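Local coordinates for protein xyloglucan-specific endo-beta-1,4-glucanase GH12 (Aspergillus niveus, PDB 4NPR) that probably hydrolyses internal beta-1,4-glucosidic linkages of xyloglucan with retention of configuration, as a family 12 glycoside hydrolase, at residues 88-99 against 210-221. Residues are numbered along the deposited sequence; the frame is centred on the assembly and turned at random.
Sequences NAALQFTPKKLS and LSSDLYLVDVQA
Ala89 and Ala221 form an antiparallel hydrogen-bonded pair in the larger sheet of the GH12 beta-jelly roll, where strand 87-97, flanked on its other edge by strand 39-42, illustrates how a sheet keeps its polar atoms paired across an interruption. Ala89 N gives to Ala221 O at 2.8 Å and Ala221 N returns the bond to Ala89 O, while Leu91 N donates almost straight to Val219 O (174°). A water then donates to both Ala89 O and Val219 O, giving each carbonyl a second partner.

Beyond Leu91 the strands part. Val219 N donates instead to a second water at 2.7 Å, which bridges back by donating to Leu91 O and also to Asp218 OD1. The Phe93 ring spans the stretch where the two backbones separate: a chi1 of 64°, which sets CG over the backbone between N and C, swings the ring toward the other strand, its CZ meeting Leu216 CG and Val219 CG2, each at 4.0 Å.

Pairing resumes where Leu216 N donates to Lys96 O at 2.8 Å; the return bond from Lys96 N is weak. Leu98 N gives to Leu214 O, whereas Ser99 N and OG both make weak bonds to Ser212 O. The extended Lys97 chain runs alongside Tyr215, pointing the same way: its CG sits 3.8 Å from the ring centroid, a CH-pi contact over one face, and NZ forms a long salt bridge of 3.7 Å with Asp213 OD1.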
loop_
_atom_site.group_PDB
_atom_site.type_symbol
_atom_site.label_atom_id
_atom_site.label_comp_id
_atom_site.label_asym_id
_atom_site.label_seq_id
_atom_site.Cartn_x
_atom_site.Cartn_y
_atom_site.Cartn_z
ATOM N N ASN A 88 4.003 -6.457 -1.479
ATOM C CA ASN A 88 4.093 -5.519 -0.395
ATOM C C ASN A 88 4.858 -6.126 0.735
ATOM O O ASN A 88 4.944 -7.351 0.883
ATOM C CB ASN A 88 2.700 -5.184 0.133
ATOM C CG ASN A 88 2.022 -6.374 0.772
ATOM O OD1 ASN A 88 1.982 -6.517 1.995
ATOM N ND2 ASN A 88 1.494 -7.252 -0.057
ATOM N N ALA A 89 5.411 -5.256 1.560
ATOM C CA ALA A 89 5.896 -5.639 2.884
ATOM C C ALA A 89 4.804 -5.316 3.949
ATOM O O ALA A 89 4.400 -4.178 4.072
ATOM C CB ALA A 89 7.169 -4.877 3.203
ATOM N N ALA A 90 4.419 -6.316 4.745
ATOM C CA ALA A 90 3.428 -6.193 5.815
ATOM C C ALA A 90 4.078 -6.319 7.190
ATOM O O ALA A 90 4.828 -7.256 7.490
ATOM C CB ALA A 90 2.357 -7.270 5.657
ATOM N N LEU A 91 3.778 -5.361 8.036
ATOM C CA LEU A 91 4.322 -5.336 9.365
ATOM C C LEU A 91 3.522 -6.308 10.200
ATOM O O LEU A 91 2.309 -6.320 10.099
ATOM C CB LEU A 91 4.170 -3.945 9.949
ATOM C CG LEU A 91 4.736 -3.774 11.348
ATOM C CD1 LEU A 91 6.256 -3.845 11.267
ATOM C CD2 LEU A 91 4.241 -2.462 11.971
ATOM N N GLN A 92 4.209 -7.080 11.042
ATOM C CA GLN A 92 3.603 -8.052 11.951
ATOM C C GLN A 92 3.574 -7.435 13.334
ATOM O O GLN A 92 4.589 -7.128 13.922
ATOM C CB GLN A 92 4.410 -9.341 11.946
ATOM C CG GLN A 92 4.644 -9.910 10.550
ATOM C CD GLN A 92 3.319 -10.206 9.801
ATOM O OE1 GLN A 92 2.972 -9.553 8.811
ATOM N NE2 GLN A 92 2.586 -11.178 10.285
ATOM N N PHE A 93 2.391 -7.176 13.836
ATOM C CA PHE A 93 2.287 -6.523 15.129
ATOM C C PHE A 93 0.973 -6.898 15.763
ATOM O O PHE A 93 0.076 -7.453 15.142
ATOM C CB PHE A 93 2.383 -4.991 14.998
ATOM C CG PHE A 93 1.237 -4.385 14.210
ATOM C CD1 PHE A 93 1.157 -4.556 12.834
ATOM C CD2 PHE A 93 0.225 -3.671 14.860
ATOM C CE1 PHE A 93 0.115 -4.029 12.118
ATOM C CE2 PHE A 93 -0.827 -3.145 14.151
ATOM C CZ PHE A 93 -0.885 -3.326 12.773
ATOM N N THR A 94 0.886 -6.588 17.036
ATOM C CA THR A 94 -0.317 -6.853 17.767
ATOM C C THR A 94 -1.263 -5.693 17.509
ATOM O O THR A 94 -0.865 -4.549 17.658
ATOM C CB THR A 94 -0.012 -6.961 19.259
ATOM O OG1 THR A 94 0.945 -8.015 19.457
ATOM C CG2 THR A 94 -1.281 -7.258 20.025
ATOM N N PRO A 95 -2.516 -5.996 17.144
ATOM C CA PRO A 95 -3.508 -4.961 16.843
ATOM C C PRO A 95 -3.758 -3.986 17.991
ATOM O O PRO A 95 -3.601 -4.350 19.137
ATOM C CB PRO A 95 -4.750 -5.777 16.502
ATOM C CG PRO A 95 -4.178 -7.038 15.895
ATOM C CD PRO A 95 -3.009 -7.344 16.774
ATOM N N LYS A 96 -4.119 -2.754 17.660
ATOM C CA LYS A 96 -4.326 -1.690 18.635
ATOM C C LYS A 96 -5.471 -0.810 18.213
ATOM O O LYS A 96 -5.588 -0.458 17.046
ATOM C CB LYS A 96 -3.102 -0.781 18.707
ATOM C CG LYS A 96 -2.063 -1.126 19.757
ATOM C CD LYS A 96 -1.461 0.142 20.346
ATOM C CE LYS A 96 -0.383 -0.194 21.359
ATOM N NZ LYS A 96 0.858 -0.539 20.635
ATOM N N LYS A 97 -6.291 -0.408 19.169
ATOM C CA LYS A 97 -7.289 0.596 18.906
ATOM C C LYS A 97 -6.621 1.887 18.526
ATOM O O LYS A 97 -5.617 2.258 19.117
ATOM C CB LYS A 97 -8.146 0.853 20.149
ATOM C CG LYS A 97 -9.108 -0.267 20.467
ATOM C CD LYS A 97 -9.780 -0.047 21.802
ATOM C CE LYS A 97 -10.663 -1.246 22.094
ATOM N NZ LYS A 97 -11.337 -1.102 23.405
ATOM N N LEU A 98 -7.233 2.621 17.617
ATOM C CA LEU A 98 -6.683 3.892 17.191
ATOM C C LEU A 98 -6.502 4.897 18.298
ATOM O O LEU A 98 -5.594 5.718 18.235
ATOM C CB LEU A 98 -7.555 4.513 16.132
ATOM C CG LEU A 98 -7.605 3.647 14.908
ATOM C CD1 LEU A 98 -8.620 4.246 13.946
ATOM C CD2 LEU A 98 -6.200 3.538 14.302
ATOM N N SER A 99 -7.345 4.837 19.312
ATOM C CA SER A 99 -7.269 5.781 20.432
ATOM C C SER A 99 -6.073 5.502 21.337
ATOM O O SER A 99 -5.676 6.367 22.125
ATOM C CB SER A 99 -8.583 5.759 21.242
ATOM O OG SER A 99 -9.069 4.423 21.396
ATOM N N LEU A 210 -14.601 9.004 11.299
ATOM C CA LEU A 210 -14.088 7.667 11.541
ATOM C C LEU A 210 -14.009 7.423 13.046
ATOM O O LEU A 210 -13.584 8.294 13.791
ATOM C CB LEU A 210 -12.717 7.468 10.901
ATOM C CG LEU A 210 -12.246 6.026 11.059
ATOM C CD1 LEU A 210 -13.022 5.102 10.118
ATOM C CD2 LEU A 210 -10.740 5.963 10.845
ATOM N N SER A 211 -14.415 6.256 13.496
ATOM C CA SER A 211 -14.393 5.991 14.926
ATOM C C SER A 211 -12.954 5.649 15.399
ATOM O O SER A 211 -12.239 4.890 14.736
ATOM C CB SER A 211 -15.384 4.864 15.269
ATOM O OG SER A 211 -15.249 4.483 16.628
ATOM N N SER A 212 -12.522 6.191 16.527
ATOM C CA SER A 212 -11.227 5.798 17.068
ATOM C C SER A 212 -11.295 4.522 17.915
ATOM O O SER A 212 -10.252 3.999 18.319
ATOM C CB SER A 212 -10.548 6.946 17.828
ATOM O OG SER A 212 -11.354 7.392 18.879
ATOM N N ASP A 213 -12.493 3.989 18.143
ATOM C CA ASP A 213 -12.605 2.728 18.863
ATOM C C ASP A 213 -12.203 1.526 17.971
ATOM O O ASP A 213 -12.070 0.397 18.450
ATOM C CB ASP A 213 -14.035 2.557 19.435
ATOM C CG ASP A 213 -14.083 1.666 20.692
ATOM O OD1 ASP A 213 -13.059 1.545 21.396
ATOM O OD2 ASP A 213 -15.159 1.089 20.995
ATOM N N LEU A 214 -12.006 1.764 16.685
ATOM C CA LEU A 214 -11.618 0.697 15.778
ATOM C C LEU A 214 -10.182 0.288 16.037
ATOM O O LEU A 214 -9.415 1.076 16.591
ATOM C CB LEU A 214 -11.793 1.131 14.319
ATOM C CG LEU A 214 -13.238 1.478 13.896
ATOM C CD1 LEU A 214 -13.259 2.192 12.544
ATOM C CD2 LEU A 214 -14.166 0.260 13.851
ATOM N N TYR A 215 -9.852 -0.939 15.635
ATOM C CA TYR A 215 -8.493 -1.520 15.706
ATOM C C TYR A 215 -7.720 -1.378 14.407
ATOM O O TYR A 215 -8.209 -1.771 13.378
ATOM C CB TYR A 215 -8.556 -3.029 16.005
ATOM C CG TYR A 215 -9.032 -3.365 17.393
ATOM C CD1 TYR A 215 -10.392 -3.541 17.671
ATOM C CD2 TYR A 215 -8.123 -3.476 18.454
ATOM C CE1 TYR A 215 -10.828 -3.824 18.971
ATOM C CE2 TYR A 215 -8.540 -3.761 19.756
ATOM C CZ TYR A 215 -9.886 -3.928 20.016
ATOM O OH TYR A 215 -10.285 -4.217 21.297
ATOM N N LEU A 216 -6.490 -0.870 14.460
ATOM C CA LEU A 216 -5.533 -0.993 13.331
ATOM C C LEU A 216 -5.055 -2.419 13.283
ATOM O O LEU A 216 -4.474 -2.836 14.242
ATOM C CB LEU A 216 -4.327 -0.052 13.545
ATOM C CG LEU A 216 -3.159 0.004 12.535
ATOM C CD1 LEU A 216 -3.613 0.073 11.083
ATOM C CD2 LEU A 216 -2.294 1.227 12.844
ATOM N N VAL A 217 -5.313 -3.177 12.217
ATOM C CA VAL A 217 -4.900 -4.607 12.164
ATOM C C VAL A 217 -3.910 -5.081 11.074
ATOM O O VAL A 217 -3.436 -6.230 11.139
ATOM C CB VAL A 217 -6.103 -5.586 12.134
ATOM C CG1 VAL A 217 -7.092 -5.234 13.228
ATOM C CG2 VAL A 217 -6.789 -5.629 10.765
ATOM N N ASP A 218 -3.631 -4.232 10.082
ATOM C CA ASP A 218 -2.664 -4.549 9.019
ATOM C C ASP A 218 -2.054 -3.209 8.538
ATOM O O ASP A 218 -2.787 -2.254 8.340
ATOM C CB ASP A 218 -3.344 -5.313 7.844
ATOM C CG ASP A 218 -3.331 -6.883 8.016
ATOM O OD1 ASP A 218 -2.256 -7.533 7.810
ATOM O OD2 ASP A 218 -4.415 -7.471 8.313
ATOM N N VAL A 219 -0.719 -3.146 8.402
ATOM C CA VAL A 219 -0.025 -2.032 7.763
ATOM C C VAL A 219 0.970 -2.547 6.713
ATOM O O VAL A 219 2.035 -3.071 7.034
ATOM C CB VAL A 219 0.725 -1.174 8.780
ATOM C CG1 VAL A 219 1.400 0.015 8.103
ATOM C CG2 VAL A 219 -0.230 -0.705 9.838
ATOM N N GLN A 220 0.610 -2.342 5.453
ATOM C CA GLN A 220 1.287 -2.948 4.321
ATOM C C GLN A 220 1.738 -1.863 3.341
ATOM O O GLN A 220 0.999 -0.928 3.108
ATOM C CB GLN A 220 0.313 -3.845 3.606
ATOM C CG GLN A 220 -0.328 -4.870 4.510
ATOM C CD GLN A 220 -1.173 -5.826 3.703
ATOM O OE1 GLN A 220 -2.298 -5.518 3.318
ATOM N NE2 GLN A 220 -0.607 -6.977 3.393
ATOM N N ALA A 221 2.935 -1.977 2.784
ATOM C CA ALA A 221 3.406 -1.005 1.783
ATOM C C ALA A 221 4.013 -1.737 0.545
ATOM O O ALA A 221 4.866 -2.620 0.700
ATOM C CB ALA A 221 4.401 -0.026 2.395
HETATM O O HOH W 1 4.362 -2.233 6.176
HETATM O O HOH W 2 0.189 -5.688 8.171
#